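Local coordinates for protein trehalose-6-phosphate phosphatase (Candida albicans, PDB 5DXI) that is a phosphatase domain of the haloacid dehalogenase (HAD) superfamily with a magnesium ion and beryllium trifluoride bound in its pocket, at residues S46-L56 with L291-V301. Numbering follows the deposited sequence.
Sequences SDKLNRILDVL and LETLGLLAGLV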
# COMPACT_ATOMS: atom_id res chain seq x y z
N SER A 46 -10.06 13.69 1.90
CA SER A 46 -11.33 14.24 2.34
C SER A 46 -11.21 14.69 3.78
O SER A 46 -10.33 14.22 4.50
CB SER A 46 -12.46 13.20 2.20
OG SER A 46 -12.30 12.12 3.13
N ASP A 47 -12.11 15.57 4.21
CA ASP A 47 -12.16 15.98 5.62
C ASP A 47 -12.44 14.76 6.53
O ASP A 47 -11.89 14.65 7.63
CB ASP A 47 -13.21 17.08 5.83
CG ASP A 47 -13.34 17.48 7.29
OD1 ASP A 47 -12.32 17.82 7.92
OD2 ASP A 47 -14.47 17.45 7.81
N LYS A 48 -13.32 13.87 6.08
CA LYS A 48 -13.62 12.67 6.86
C LYS A 48 -12.35 11.85 7.14
O LYS A 48 -12.09 11.43 8.28
CB LYS A 48 -14.65 11.79 6.16
CG LYS A 48 -15.04 10.56 6.97
CD LYS A 48 -16.16 9.79 6.32
CE LYS A 48 -16.78 8.78 7.28
NZ LYS A 48 -17.83 7.96 6.60
N LEU A 49 -11.54 11.66 6.10
CA LEU A 49 -10.25 10.97 6.27
C LEU A 49 -9.37 11.72 7.27
O LEU A 49 -8.77 11.12 8.18
CB LEU A 49 -9.54 10.83 4.93
CG LEU A 49 -8.08 10.34 4.97
CD1 LEU A 49 -7.95 8.96 5.63
CD2 LEU A 49 -7.49 10.32 3.57
N ASN A 50 -9.29 13.04 7.11
CA ASN A 50 -8.47 13.83 8.02
C ASN A 50 -8.94 13.71 9.45
O ASN A 50 -8.13 13.64 10.35
CB ASN A 50 -8.44 15.30 7.58
CG ASN A 50 -7.61 15.50 6.34
OD1 ASN A 50 -6.72 14.69 6.05
ND2 ASN A 50 -7.89 16.57 5.59
N ARG A 51 -10.25 13.67 9.65
CA ARG A 51 -10.77 13.57 11.02
C ARG A 51 -10.45 12.19 11.60
O ARG A 51 -10.04 12.05 12.77
CB ARG A 51 -12.28 13.83 11.05
CG ARG A 51 -12.87 13.94 12.46
CD ARG A 51 -14.29 14.53 12.42
NE ARG A 51 -14.90 14.45 11.09
CZ ARG A 51 -15.92 13.65 10.77
NH1 ARG A 51 -16.45 12.85 11.69
NH2 ARG A 51 -16.40 13.64 9.53
N ILE A 52 -10.62 11.17 10.77
CA ILE A 52 -10.28 9.82 11.18
C ILE A 52 -8.82 9.73 11.60
O ILE A 52 -8.51 9.25 12.69
CB ILE A 52 -10.56 8.83 10.02
CG1 ILE A 52 -12.07 8.68 9.83
CG2 ILE A 52 -9.91 7.48 10.31
CD1 ILE A 52 -12.48 7.95 8.55
N LEU A 53 -7.94 10.26 10.76
CA LEU A 53 -6.51 10.18 11.04
C LEU A 53 -6.15 10.94 12.30
O LEU A 53 -5.34 10.48 13.11
CB LEU A 53 -5.70 10.69 9.84
CG LEU A 53 -5.80 9.86 8.55
CD1 LEU A 53 -5.00 10.51 7.42
CD2 LEU A 53 -5.37 8.39 8.76
N ASP A 54 -6.74 12.12 12.49
CA ASP A 54 -6.48 12.90 13.70
C ASP A 54 -6.89 12.13 14.96
O ASP A 54 -6.10 11.96 15.88
CB ASP A 54 -7.19 14.26 13.66
CG ASP A 54 -6.79 15.17 14.81
OD1 ASP A 54 -5.61 15.12 15.23
OD2 ASP A 54 -7.66 15.93 15.29
N VAL A 55 -8.12 11.63 14.97
CA VAL A 55 -8.61 10.91 16.14
C VAL A 55 -7.81 9.64 16.38
O VAL A 55 -7.42 9.34 17.52
CB VAL A 55 -10.10 10.53 16.00
CG1 VAL A 55 -10.54 9.71 17.21
CG2 VAL A 55 -10.95 11.78 15.86
N LEU A 56 -7.57 8.89 15.32
CA LEU A 56 -6.82 7.64 15.47
C LEU A 56 -5.38 7.90 15.91
O LEU A 56 -4.88 7.23 16.82
CB LEU A 56 -6.85 6.85 14.16
CG LEU A 56 -8.21 6.23 13.81
CD1 LEU A 56 -8.07 5.35 12.59
CD2 LEU A 56 -8.80 5.46 14.97
N LEU A 291 -13.61 4.24 4.91
CA LEU A 291 -13.73 5.34 5.87
C LEU A 291 -14.83 5.06 6.91
O LEU A 291 -14.68 5.43 8.08
CB LEU A 291 -14.01 6.66 5.14
CG LEU A 291 -12.95 7.03 4.09
CD1 LEU A 291 -13.13 8.48 3.59
CD2 LEU A 291 -11.55 6.79 4.61
N GLU A 292 -15.90 4.39 6.49
CA GLU A 292 -16.94 3.97 7.44
C GLU A 292 -16.32 3.12 8.52
O GLU A 292 -16.52 3.36 9.72
CB GLU A 292 -18.06 3.19 6.74
CG GLU A 292 -18.88 3.98 5.73
CD GLU A 292 -19.85 3.11 4.97
OE1 GLU A 292 -19.88 1.87 5.18
OE2 GLU A 292 -20.59 3.65 4.12
N THR A 293 -15.52 2.14 8.10
CA THR A 293 -14.88 1.21 9.01
C THR A 293 -13.87 1.91 9.90
O THR A 293 -13.82 1.68 11.12
CB THR A 293 -14.17 0.05 8.25
OG1 THR A 293 -15.12 -0.64 7.42
CG2 THR A 293 -13.57 -0.94 9.23
N LEU A 294 -13.03 2.77 9.31
CA LEU A 294 -12.06 3.49 10.13
C LEU A 294 -12.79 4.47 11.06
O LEU A 294 -12.40 4.64 12.24
CB LEU A 294 -11.03 4.22 9.24
CG LEU A 294 -10.18 3.28 8.36
CD1 LEU A 294 -9.18 4.06 7.52
CD2 LEU A 294 -9.46 2.23 9.21
N GLY A 295 -13.83 5.11 10.54
CA GLY A 295 -14.68 5.98 11.33
C GLY A 295 -15.28 5.25 12.52
O GLY A 295 -15.33 5.78 13.63
N LEU A 296 -15.72 4.02 12.28
CA LEU A 296 -16.25 3.16 13.33
C LEU A 296 -15.23 2.96 14.44
O LEU A 296 -15.54 3.14 15.62
CB LEU A 296 -16.65 1.80 12.75
CG LEU A 296 -17.17 0.79 13.78
CD1 LEU A 296 -18.54 1.25 14.27
CD2 LEU A 296 -17.19 -0.66 13.25
N LEU A 297 -14.01 2.58 14.07
CA LEU A 297 -12.95 2.40 15.04
C LEU A 297 -12.66 3.71 15.76
O LEU A 297 -12.37 3.72 16.96
CB LEU A 297 -11.67 1.91 14.37
CG LEU A 297 -11.71 0.60 13.57
CD1 LEU A 297 -10.32 0.26 13.07
CD2 LEU A 297 -12.28 -0.50 14.42
N ALA A 298 -12.76 4.80 15.02
CA ALA A 298 -12.41 6.12 15.55
C ALA A 298 -13.43 6.66 16.56
O ALA A 298 -13.15 7.61 17.29
CB ALA A 298 -12.23 7.11 14.40
N GLY A 299 -14.61 6.06 16.60
CA GLY A 299 -15.67 6.57 17.45
C GLY A 299 -16.39 7.76 16.83
O GLY A 299 -17.01 8.56 17.54
N LEU A 300 -16.31 7.88 15.51
CA LEU A 300 -16.95 8.98 14.79
C LEU A 300 -18.37 8.62 14.41
O LEU A 300 -19.31 8.95 15.13
CB LEU A 300 -16.18 9.35 13.52
CG LEU A 300 -14.98 10.31 13.57
CD1 LEU A 300 -14.01 10.02 14.70
CD2 LEU A 300 -14.30 10.36 12.21
N VAL A 301 -18.53 7.99 13.25
CA VAL A 301 -19.84 7.58 12.76
C VAL A 301 -19.77 6.14 12.24
O VAL A 301 -19.92 5.18 13.00
CB VAL A 301 -20.37 8.51 11.63
CG1 VAL A 301 -21.89 8.53 11.63
CG2 VAL A 301 -19.83 9.93 11.79
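Ile52 wedges between Leu291, Leu294 and Leu300 where two helices of the HAD-type alpha/beta core, 47-58 and the C-terminal 287-298, lie side by side against the mainly parallel sheet. Their axes run in roughly the same direction, 34° apart and 9.4 Å at closest approach; no hydrogen bond joins them. The tight part faces the sheet. There CG2 of Ile52, placed anti to the backbone N, meets CB of Leu294 at 3.6 Å, the two side chains crossing nearly at right angles. CG1 lies beside the backbone N (chi1 -71°) and reaches across toward the other helix, laying CD1 on bare backbone, 3.4 Å from Leu291 O and 3.7 Å from Gly295 N. One turn on, CD2 of Leu56 rests 3.8 Å from CB of Ala298. Beneath, Leu294 reaches Phe27 and Leu297 reaches Phe25 on strand 23-27, while Leu49 packs on Leu33 and Met79.

The solvent side is looser at Lys48 and Glu292. Lys48, fully extended, runs its methylenes obliquely past CB of Leu291, and its NZ stays 5.7 Å from OE2 of Glu292, whose OE1 instead forms a salt bridge with Arg10. At the other end the fit closes again: a Schellman motif, with Gly299 at positive phi, finishes helix 287-298 and turns the chain so that Leu300 folds back as a lid over helix 47-58. Its CD1 lies 3.7 Å from CG2 of Val55, the two side chains passing in opposite directions. CD2 of Leu300 lies between buried Ile52, whose CG1 packs against it, and exposed Arg51, whose chain, bent at chi3 (18°), brings NH1 to 3.3 Å from CD2 of Leu300, the methyl lying oblique to the guanidinium plane.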